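Local coordinates for putative lipoprotein (Bacteroides ovatus, PDB 3OQQ) that is of unknown function but is a predicted extracellular lipoprotein, rich in beta-strands, that binds calcium ions, at residues T89-R97 and K410-S418; Y396-D407 and W422-I432. All blocks are in the same frame, centred on the assembly; numbering follows the deposited sequence.

Contact 1. Residues T89-R97 and K410-S418; sequences TGFNFETNR and KWVDSKGVS
F91 enters the loop that closes helix 408-413 and turns an edge of its ring to the face of W411, a T-shaped pair with centroids 5.0 Å apart and planes at 87°. The loop is a Schellman motif: K415 has positive phi, G416 N donates to W411 O and K415 N to V412 O. With CG of F91 anti to its own nitrogen (chi1 172°), the ring lies flat against this turn, K415 C and G416 N over one face, and CD1 of F91 comes to 3.3 Å from K415 O. G416, itself at positive phi, brings its N to 3.6 Å from F91 CE1. The opposite face of the F91 ring is covered from within its own segment by F93 N, 3.4 Å above the ring centre. Next in sequence, N92 N donates to E94 OE1 over 2.8 Å, a bond that folds the E94 side chain back to the backbone of N92. F93 itself meets the helix with its rim: CD1 touches W411 CZ3, and CE1 lies 3.9 Å from V412 CG1, while the ring of W142, outside the two segments, meets the F93 ring at about 90°. Backbone oxygens then line the indole edge, F93 O near CH2 and E94 O near CZ2 of W411. T95 adds its methyl CG2 to the six-membered ring, and its hydroxyl OG1 is hydrogen-bonded to K387 O. The indole nitrogen has a water partner: W411 NE1 donates to water 1 over 2.8 Å, and that water gives a weak bond of 3.4 Å to E94 O.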
loop_
_atom_site.group_PDB
_atom_site.type_symbol
_atom_site.label_atom_id
_atom_site.label_comp_id
_atom_site.label_asym_id
_atom_site.label_seq_id
_atom_site.Cartn_x
_atom_site.Cartn_y
_atom_site.Cartn_z
ATOM N N THR A 89 -1.563 15.064 15.948
ATOM C CA THR A 89 -0.164 15.286 15.580
ATOM C C THR A 89 0.789 14.421 16.454
ATOM O O THR A 89 1.957 14.785 16.642
ATOM C CB THR A 89 0.167 16.784 15.681
ATOM N N GLY A 90 0.278 13.287 16.954
ATOM C CA GLY A 90 1.017 12.336 17.785
ATOM C C GLY A 90 1.270 10.998 17.108
ATOM O O GLY A 90 0.896 10.800 15.944
ATOM N N PHE A 91 1.893 10.051 17.830
ATOM C CA PHE A 91 2.203 8.739 17.249
ATOM C C PHE A 91 0.934 7.980 16.864
ATOM O O PHE A 91 -0.010 7.935 17.641
ATOM C CB PHE A 91 3.048 7.892 18.210
ATOM C CG PHE A 91 3.268 6.450 17.796
ATOM C CD1 PHE A 91 4.183 6.126 16.797
ATOM C CD2 PHE A 91 2.624 5.412 18.466
ATOM C CE1 PHE A 91 4.451 4.788 16.476
ATOM C CE2 PHE A 91 2.910 4.075 18.162
ATOM C CZ PHE A 91 3.814 3.771 17.161
ATOM N N ASN A 92 0.939 7.347 15.687
ATOM C CA ASN A 92 -0.211 6.579 15.235
ATOM C C ASN A 92 0.215 5.348 14.407
ATOM O O ASN A 92 -0.364 5.063 13.365
ATOM C CB ASN A 92 -1.210 7.486 14.468
ATOM C CG ASN A 92 -2.536 6.832 14.241
ATOM O OD1 ASN A 92 -3.166 6.297 15.172
ATOM N ND2 ASN A 92 -2.951 6.823 12.979
ATOM N N PHE A 93 1.210 4.602 14.913
ATOM C CA PHE A 93 1.761 3.361 14.349
ATOM C C PHE A 93 2.381 3.508 12.929
ATOM O O PHE A 93 2.532 2.509 12.233
ATOM C CB PHE A 93 0.699 2.217 14.369
ATOM C CG PHE A 93 0.169 1.964 15.762
ATOM C CD1 PHE A 93 0.893 1.202 16.673
ATOM C CD2 PHE A 93 -1.043 2.529 16.178
ATOM C CE1 PHE A 93 0.430 1.018 17.978
ATOM C CE2 PHE A 93 -1.516 2.328 17.470
ATOM C CZ PHE A 93 -0.782 1.572 18.364
ATOM N N GLU A 94 2.812 4.711 12.544
ATOM C CA GLU A 94 3.457 4.958 11.241
ATOM C C GLU A 94 4.840 4.316 11.220
ATOM O O GLU A 94 5.593 4.499 12.180
ATOM C CB GLU A 94 3.635 6.484 10.991
ATOM C CG GLU A 94 2.356 7.307 10.976
ATOM C CD GLU A 94 1.949 7.923 12.301
ATOM O OE1 GLU A 94 2.522 7.565 13.359
ATOM O OE2 GLU A 94 1.004 8.740 12.275
ATOM N N THR A 95 5.181 3.569 10.152
ATOM C CA THR A 95 6.531 3.002 10.002
ATOM C C THR A 95 7.271 3.843 8.961
ATOM O O THR A 95 8.369 3.493 8.529
ATOM C CB THR A 95 6.519 1.524 9.639
ATOM O OG1 THR A 95 5.702 1.321 8.478
ATOM C CG2 THR A 95 6.081 0.648 10.782
ATOM N N ASN A 96 6.659 4.969 8.569
ATOM C CA ASN A 96 7.218 5.887 7.592
ATOM C C ASN A 96 7.221 7.309 8.143
ATOM O O ASN A 96 6.675 7.545 9.218
ATOM C CB ASN A 96 6.439 5.807 6.278
ATOM C CG ASN A 96 4.930 6.010 6.378
ATOM O OD1 ASN A 96 4.408 6.718 7.245
ATOM N ND2 ASN A 96 4.189 5.383 5.472
ATOM N N ARG A 97 7.819 8.250 7.400
ATOM C CA ARG A 97 7.885 9.674 7.727
ATOM C C ARG A 97 8.123 10.481 6.440
ATOM O O ARG A 97 8.549 9.914 5.428
ATOM C CB ARG A 97 8.997 9.943 8.759
ATOM C CG ARG A 97 10.413 9.886 8.184
ATOM C CD ARG A 97 11.472 10.227 9.204
ATOM N NE ARG A 97 12.812 10.104 8.633
ATOM C CZ ARG A 97 13.617 11.132 8.397
ATOM N NH1 ARG A 97 13.240 12.366 8.707
ATOM N NH2 ARG A 97 14.815 10.935 7.870
ATOM N N LYS A 410 8.197 -2.517 22.460
ATOM C CA LYS A 410 9.191 -1.467 22.758
ATOM C C LYS A 410 8.930 -0.229 21.887
ATOM O O LYS A 410 8.967 0.886 22.387
ATOM C CB LYS A 410 10.628 -1.973 22.568
ATOM C CG LYS A 410 11.139 -2.799 23.738
ATOM C CD LYS A 410 12.499 -3.416 23.416
ATOM C CE LYS A 410 12.998 -4.284 24.538
ATOM N NZ LYS A 410 14.197 -5.072 24.135
ATOM N N TRP A 411 8.652 -0.443 20.603
ATOM C CA TRP A 411 8.307 0.602 19.648
ATOM C C TRP A 411 6.930 1.197 19.988
ATOM O O TRP A 411 6.784 2.430 20.037
ATOM C CB TRP A 411 8.310 0.019 18.244
ATOM C CG TRP A 411 7.872 0.961 17.161
ATOM C CD1 TRP A 411 8.615 1.958 16.595
ATOM C CD2 TRP A 411 6.668 0.868 16.387
ATOM N NE1 TRP A 411 7.920 2.540 15.566
ATOM C CE2 TRP A 411 6.725 1.881 15.404
ATOM C CE3 TRP A 411 5.563 -0.006 16.401
ATOM C CZ2 TRP A 411 5.710 2.059 14.453
ATOM C CZ3 TRP A 411 4.572 0.156 15.446
ATOM C CH2 TRP A 411 4.646 1.185 14.490
ATOM N N VAL A 412 5.923 0.323 20.222
ATOM C CA VAL A 412 4.566 0.773 20.565
ATOM C C VAL A 412 4.621 1.667 21.808
ATOM O O VAL A 412 4.204 2.826 21.743
ATOM C CB VAL A 412 3.542 -0.388 20.755
ATOM C CG1 VAL A 412 2.200 0.145 21.303
ATOM C CG2 VAL A 412 3.304 -1.138 19.434
ATOM N N ASP A 413 5.148 1.135 22.919
ATOM C CA ASP A 413 5.131 1.795 24.225
ATOM C C ASP A 413 6.027 3.020 24.299
ATOM O O ASP A 413 5.748 3.897 25.106
ATOM C CB ASP A 413 5.412 0.779 25.339
ATOM C CG ASP A 413 4.236 -0.194 25.448
ATOM O OD1 ASP A 413 3.083 0.278 25.587
ATOM O OD2 ASP A 413 4.464 -1.416 25.380
ATOM N N SER A 414 7.053 3.126 23.428
ATOM C CA SER A 414 7.867 4.340 23.350
ATOM C C SER A 414 7.239 5.318 22.340
ATOM O O SER A 414 7.789 6.386 22.084
ATOM C CB SER A 414 9.300 4.018 22.952
ATOM O OG SER A 414 9.286 3.618 21.595
ATOM N N LYS A 415 6.099 4.934 21.751
ATOM C CA LYS A 415 5.378 5.701 20.741
ATOM C C LYS A 415 6.283 6.027 19.549
ATOM O O LYS A 415 6.345 7.171 19.094
ATOM C CB LYS A 415 4.739 6.966 21.341
ATOM C CG LYS A 415 3.560 6.626 22.234
ATOM C CD LYS A 415 2.778 7.866 22.632
ATOM C CE LYS A 415 1.993 7.595 23.884
ATOM N NZ LYS A 415 0.783 6.792 23.575
ATOM N N GLY A 416 6.965 4.995 19.059
ATOM C CA GLY A 416 7.816 5.060 17.877
ATOM C C GLY A 416 9.167 5.708 18.056
ATOM O O GLY A 416 9.851 5.995 17.073
ATOM N N VAL A 417 9.576 5.933 19.297
ATOM C CA VAL A 417 10.846 6.602 19.579
ATOM C C VAL A 417 11.986 5.567 19.538
ATOM O O VAL A 417 13.087 5.882 19.077
ATOM C CB VAL A 417 10.758 7.387 20.915
ATOM C CG1 VAL A 417 12.129 7.878 21.385
ATOM C CG2 VAL A 417 9.792 8.571 20.774
ATOM N N SER A 418 11.708 4.336 19.990
ATOM C CA SER A 418 12.720 3.285 20.034
ATOM C C SER A 418 12.363 2.146 19.133
ATOM O O SER A 418 11.190 1.994 18.770
ATOM C CB SER A 418 12.868 2.760 21.457
ATOM O OG SER A 418 13.434 3.781 22.249
HETATM O O HOH W 1 8.633 4.467 13.617
#

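Contact 2. Residues Y396-D407 and W422-I432. With CA (calcium ion), chain B; CA (calcium ion), chain D; ACT (acetate ion), chain F.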
loop_
_atom_site.group_PDB
_atom_site.type_symbol
_atom_site.label_atom_id
_atom_site.label_comp_id
_atom_site.label_asym_id
_atom_site.label_seq_id
_atom_site.Cartn_x
_atom_site.Cartn_y
_atom_site.Cartn_z
ATOM N N TYR A 396 2.233 -17.014 12.415
ATOM C CA TYR A 396 1.476 -18.272 12.325
ATOM C C TYR A 396 0.183 -18.076 13.112
ATOM O O TYR A 396 0.148 -17.233 14.013
ATOM C CB TYR A 396 2.281 -19.452 12.915
ATOM C CG TYR A 396 3.299 -20.037 11.968
ATOM C CD1 TYR A 396 2.903 -20.797 10.872
ATOM C CD2 TYR A 396 4.661 -19.901 12.210
ATOM C CE1 TYR A 396 3.837 -21.329 9.989
ATOM C CE2 TYR A 396 5.604 -20.449 11.347
ATOM C CZ TYR A 396 5.185 -21.152 10.227
ATOM O OH TYR A 396 6.099 -21.697 9.364
ATOM N N GLU A 397 -0.880 -18.808 12.756
ATOM C CA GLU A 397 -2.181 -18.687 13.413
ATOM C C GLU A 397 -2.075 -18.845 14.927
ATOM O O GLU A 397 -1.409 -19.770 15.415
ATOM C CB GLU A 397 -3.180 -19.701 12.840
ATOM C CG GLU A 397 -4.643 -19.367 13.150
ATOM C CD GLU A 397 -5.157 -17.969 12.855
ATOM O OE1 GLU A 397 -4.547 -17.253 12.027
ATOM O OE2 GLU A 397 -6.198 -17.594 13.439
ATOM N N ARG A 398 -2.738 -17.913 15.665
ATOM C CA ARG A 398 -2.828 -17.834 17.132
ATOM C C ARG A 398 -1.473 -17.560 17.811
ATOM O O ARG A 398 -1.388 -17.620 19.037
ATOM C CB ARG A 398 -3.490 -19.089 17.730
ATOM C CG ARG A 398 -5.026 -19.109 17.544
ATOM C CD ARG A 398 -5.640 -20.420 18.031
ATOM N NE ARG A 398 -5.062 -21.579 17.340
ATOM C CZ ARG A 398 -5.505 -22.072 16.182
ATOM N NH1 ARG A 398 -6.569 -21.542 15.584
ATOM N NH2 ARG A 398 -4.896 -23.109 15.622
ATOM N N VAL A 399 -0.434 -17.199 17.047
ATOM C CA VAL A 399 0.840 -16.804 17.647
ATOM C C VAL A 399 0.727 -15.299 17.972
ATOM O O VAL A 399 0.479 -14.507 17.048
ATOM C CB VAL A 399 2.081 -17.123 16.755
ATOM C CG1 VAL A 399 3.333 -16.426 17.280
ATOM C CG2 VAL A 399 2.314 -18.626 16.635
ATOM N N PRO A 400 0.897 -14.876 19.252
ATOM C CA PRO A 400 0.820 -13.432 19.566
ATOM C C PRO A 400 1.809 -12.617 18.730
ATOM O O PRO A 400 2.970 -13.006 18.629
ATOM C CB PRO A 400 1.176 -13.373 21.062
ATOM C CG PRO A 400 0.838 -14.723 21.595
ATOM C CD PRO A 400 1.201 -15.672 20.463
ATOM N N PHE A 401 1.355 -11.496 18.127
ATOM C CA PHE A 401 2.208 -10.634 17.288
ATOM C C PHE A 401 3.502 -10.224 18.013
ATOM O O PHE A 401 4.574 -10.365 17.437
ATOM C CB PHE A 401 1.451 -9.391 16.788
ATOM C CG PHE A 401 2.138 -8.765 15.589
ATOM C CD1 PHE A 401 2.161 -9.417 14.357
ATOM C CD2 PHE A 401 2.812 -7.561 15.708
ATOM C CE1 PHE A 401 2.828 -8.855 13.258
ATOM C CE2 PHE A 401 3.472 -6.989 14.603
ATOM C CZ PHE A 401 3.467 -7.631 13.387
ATOM N N ARG A 402 3.411 -9.816 19.304
ATOM C CA ARG A 402 4.542 -9.415 20.157
ATOM C C ARG A 402 5.580 -10.592 20.349
ATOM O O ARG A 402 6.734 -10.327 20.687
ATOM C CB ARG A 402 4.016 -8.919 21.518
ATOM C CG ARG A 402 3.644 -10.061 22.458
ATOM C CD ARG A 402 2.719 -9.686 23.567
ATOM N NE ARG A 402 3.370 -8.882 24.582
ATOM C CZ ARG A 402 2.885 -8.689 25.804
ATOM N NH1 ARG A 402 1.760 -9.287 26.183
ATOM N NH2 ARG A 402 3.526 -7.909 26.659
ATOM N N GLU A 403 5.162 -11.864 20.143
ATOM C CA GLU A 403 6.072 -13.029 20.218
ATOM C C GLU A 403 6.770 -13.242 18.877
ATOM O O GLU A 403 7.943 -13.590 18.858
ATOM C CB GLU A 403 5.340 -14.305 20.670
ATOM C CG GLU A 403 4.943 -14.248 22.134
ATOM C CD GLU A 403 4.372 -15.512 22.738
ATOM O OE1 GLU A 403 4.643 -16.612 22.205
ATOM O OE2 GLU A 403 3.658 -15.401 23.759
ATOM N N ALA A 404 6.062 -13.012 17.753
ATOM C CA ALA A 404 6.654 -13.057 16.410
ATOM C C ALA A 404 7.657 -11.907 16.249
ATOM O O ALA A 404 8.681 -12.078 15.580
ATOM C CB ALA A 404 5.561 -12.944 15.349
ATOM N N TYR A 405 7.345 -10.724 16.867
ATOM C CA TYR A 405 8.176 -9.520 16.824
ATOM C C TYR A 405 8.519 -9.066 18.266
ATOM O O TYR A 405 7.777 -8.255 18.830
ATOM C CB TYR A 405 7.470 -8.399 15.989
ATOM C CG TYR A 405 7.453 -8.759 14.523
ATOM C CD1 TYR A 405 8.546 -8.478 13.704
ATOM C CD2 TYR A 405 6.408 -9.509 13.983
ATOM C CE1 TYR A 405 8.583 -8.902 12.376
ATOM C CE2 TYR A 405 6.447 -9.964 12.667
ATOM C CZ TYR A 405 7.540 -9.658 11.867
ATOM O OH TYR A 405 7.609 -10.132 10.585
ATOM N N PRO A 406 9.656 -9.551 18.866
ATOM C CA PRO A 406 9.961 -9.200 20.277
ATOM C C PRO A 406 10.258 -7.722 20.560
ATOM O O PRO A 406 10.246 -7.332 21.721
ATOM C CB PRO A 406 11.196 -10.060 20.608
ATOM C CG PRO A 406 11.173 -11.172 19.598
ATOM C CD PRO A 406 10.610 -10.558 18.349
ATOM N N ASP A 407 10.570 -6.913 19.540
ATOM C CA ASP A 407 10.820 -5.481 19.756
ATOM C C ASP A 407 9.582 -4.607 19.465
ATOM O O ASP A 407 9.659 -3.378 19.605
ATOM C CB ASP A 407 11.997 -5.029 18.909
ATOM C CG ASP A 407 13.294 -5.652 19.378
ATOM O OD1 ASP A 407 13.390 -5.988 20.577
ATOM O OD2 ASP A 407 14.204 -5.792 18.555
ATOM N N TRP A 422 11.933 -2.468 14.382
ATOM C CA TRP A 422 11.441 -3.630 15.113
ATOM C C TRP A 422 11.038 -4.775 14.179
ATOM O O TRP A 422 11.194 -5.933 14.577
ATOM C CB TRP A 422 10.246 -3.251 16.006
ATOM C CG TRP A 422 9.065 -2.741 15.239
ATOM C CD1 TRP A 422 8.782 -1.445 14.935
ATOM C CD2 TRP A 422 8.016 -3.531 14.655
ATOM N NE1 TRP A 422 7.598 -1.370 14.242
ATOM C CE2 TRP A 422 7.100 -2.635 14.062
ATOM C CE3 TRP A 422 7.740 -4.917 14.608
ATOM C CZ2 TRP A 422 5.957 -3.076 13.366
ATOM C CZ3 TRP A 422 6.632 -5.355 13.887
ATOM C CH2 TRP A 422 5.729 -4.436 13.316
ATOM N N TYR A 423 10.495 -4.437 12.966
ATOM C CA TYR A 423 9.989 -5.368 11.939
ATOM C C TYR A 423 11.107 -6.216 11.323
ATOM O O TYR A 423 10.818 -7.263 10.745
ATOM C CB TYR A 423 9.233 -4.619 10.832
ATOM C CG TYR A 423 9.946 -3.365 10.366
ATOM C CD1 TYR A 423 11.042 -3.439 9.511
ATOM C CD2 TYR A 423 9.513 -2.106 10.763
ATOM C CE1 TYR A 423 11.731 -2.293 9.118
ATOM C CE2 TYR A 423 10.167 -0.951 10.339
ATOM C CZ TYR A 423 11.285 -1.052 9.526
ATOM O OH TYR A 423 11.945 0.081 9.105
ATOM N N GLU A 424 12.374 -5.774 11.463
ATOM C CA GLU A 424 13.544 -6.507 10.997
ATOM C C GLU A 424 13.874 -7.651 11.983
ATOM O O GLU A 424 14.615 -8.574 11.625
ATOM C CB GLU A 424 14.766 -5.562 10.856
ATOM C CG GLU A 424 14.669 -4.592 9.695
ATOM C CD GLU A 424 15.881 -3.748 9.349
ATOM O OE1 GLU A 424 16.884 -3.780 10.097
ATOM O OE2 GLU A 424 15.812 -3.027 8.330
ATOM N N ASN A 425 13.363 -7.580 13.224
ATOM C CA ASN A 425 13.681 -8.606 14.224
ATOM C C ASN A 425 12.511 -9.580 14.381
ATOM O O ASN A 425 11.745 -9.487 15.332
ATOM C CB ASN A 425 14.093 -7.972 15.581
ATOM C CG ASN A 425 14.469 -8.984 16.660
ATOM O OD1 ASN A 425 14.884 -10.118 16.390
ATOM N ND2 ASN A 425 14.344 -8.599 17.909
ATOM N N PHE A 426 12.359 -10.499 13.422
ATOM C CA PHE A 426 11.278 -11.481 13.478
ATOM C C PHE A 426 11.816 -12.799 13.988
ATOM O O PHE A 426 12.991 -13.075 13.819
ATOM C CB PHE A 426 10.633 -11.662 12.081
ATOM C CG PHE A 426 11.585 -12.181 11.018
ATOM C CD1 PHE A 426 12.365 -11.306 10.274
ATOM C CD2 PHE A 426 11.704 -13.543 10.776
ATOM C CE1 PHE A 426 13.247 -11.783 9.308
ATOM C CE2 PHE A 426 12.603 -14.022 9.822
ATOM C CZ PHE A 426 13.361 -13.137 9.088
ATOM N N VAL A 427 10.963 -13.630 14.578
ATOM C CA VAL A 427 11.344 -14.972 15.026
ATOM C C VAL A 427 10.876 -15.914 13.919
ATOM O O VAL A 427 9.672 -15.966 13.620
ATOM C CB VAL A 427 10.730 -15.311 16.399
ATOM C CG1 VAL A 427 11.048 -16.741 16.810
ATOM C CG2 VAL A 427 11.199 -14.318 17.460
ATOM N N ASP A 428 11.831 -16.630 13.295
ATOM C CA ASP A 428 11.562 -17.541 12.193
ATOM C C ASP A 428 10.415 -18.518 12.518
ATOM O O ASP A 428 9.481 -18.614 11.730
ATOM C CB ASP A 428 12.842 -18.327 11.824
ATOM C CG ASP A 428 12.634 -19.342 10.714
ATOM O OD1 ASP A 428 11.658 -19.202 9.963
ATOM O OD2 ASP A 428 13.450 -20.262 10.599
ATOM N N GLU A 429 10.503 -19.262 13.641
ATOM C CA GLU A 429 9.508 -20.289 13.991
ATOM C C GLU A 429 8.090 -19.711 14.265
ATOM O O GLU A 429 7.135 -20.490 14.350
ATOM C CB GLU A 429 10.008 -21.156 15.182
ATOM C CG GLU A 429 9.801 -20.601 16.579
ATOM C CD GLU A 429 8.894 -21.400 17.512
ATOM O OE1 GLU A 429 8.009 -22.153 17.034
ATOM O OE2 GLU A 429 9.035 -21.209 18.741
ATOM N N LYS A 430 7.954 -18.364 14.394
ATOM C CA LYS A 430 6.676 -17.715 14.687
ATOM C C LYS A 430 6.113 -16.967 13.490
ATOM O O LYS A 430 5.017 -16.407 13.584
ATOM C CB LYS A 430 6.838 -16.770 15.885
ATOM C CG LYS A 430 7.175 -17.576 17.132
ATOM C CD LYS A 430 6.993 -16.885 18.427
ATOM C CE LYS A 430 7.537 -17.751 19.558
ATOM N NZ LYS A 430 6.652 -18.914 19.858
ATOM N N THR A 431 6.856 -16.952 12.355
ATOM C CA THR A 431 6.412 -16.208 11.193
ATOM C C THR A 431 6.471 -17.036 9.939
ATOM O O THR A 431 7.154 -18.051 9.898
ATOM C CB THR A 431 7.212 -14.907 11.021
ATOM O OG1 THR A 431 8.625 -15.202 10.974
ATOM C CG2 THR A 431 6.875 -13.875 12.082
ATOM N N ILE A 432 5.756 -16.574 8.909
ATOM C CA ILE A 432 5.640 -17.235 7.604
ATOM C C ILE A 432 6.194 -16.387 6.483
ATOM O O ILE A 432 5.959 -15.183 6.417
ATOM C CB ILE A 432 4.138 -17.526 7.313
ATOM C CG1 ILE A 432 3.533 -18.410 8.400
ATOM C CG2 ILE A 432 3.867 -18.077 5.877
ATOM C CD1 ILE A 432 2.027 -18.458 8.400
HETATM CA CA CA B . -5.601 -15.228 12.799
HETATM CA CA CA D . 12.017 -21.373 8.969
HETATM C C ACT F . 9.263 -21.991 10.717
HETATM O O ACT F . 8.618 -21.054 10.149
HETATM O OXT ACT F . 10.524 -22.122 10.627
HETATM C CH3 ACT F . 8.493 -22.996 11.542
HETATM O O HOH W 2 9.986 -9.511 8.692
HETATM O O HOH W 3 10.684 -7.312 16.787
HETATM O O HOH W 4 -7.364 -14.718 14.743
HETATM O O HOH W 5 13.561 -20.841 7.412
#
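CG of Y396 stands anti to the carbonyl carbon (chi1 -82°), which lays the ring beside I432, whose CG1 rests over one face 3.6 Å from the ring centroid, a CH-pi contact. CG of Y405 takes the same position (chi1 -70°) and offers its ring face to the edge of W422; the planes stand at 89°, and W422 CZ3 also touches F401 CE2 at 3.6 Å. The Y405 hydroxyl bonds R393 O. Backbone pairing links the segments: Y396 N donates to K430 O, and V427 N to A404 O over 2.9 Å. At the far end N425 ND2 reaches D407 OD2 from above the carboxylate plane. The aliphatic chain of K430 lies on V399 and A404, its amine a long 3.9 Å from E403 OE1. Y396 OH donates to ACT O over 2.7 Å. Replacing Y396 with an alanine is likely to open a gap over I432 CG1 and leave that acetate oxygen without its hydroxyl donor. D428 chelates one calcium with the acetate, probably from the crystallisation liquor. The contact thus pairs an aromatic cluster (F401, Y405, W422) with a calcium site, where bidentate E397 joins D146, N148, D149, G186 and water 4.

How the contacts relate
Both contacts are partly buried, and they join where the two tryptophans pack: W411 CD2 of contact 1 is 3.2 Å from W422 NE1 of contact 2. In contact 1 F93, T95 and W411 are buried and K415 exposed; in contact 2 F401, A404, Y405 and W422 are buried, E403 and P406 exposed. Three of the four segments come from the C-terminal region, where helix 401-404 is followed by helix 408-413. Contact 1 adds the distant loop before strand 96-104 and buries 343 Å² through rings and carbonyl edges. Contact 2, local in sequence, buries 907 Å²; three hydrogen bonds are spaced along its segments, beside an aromatic cluster with charged groups and calcium at its margins.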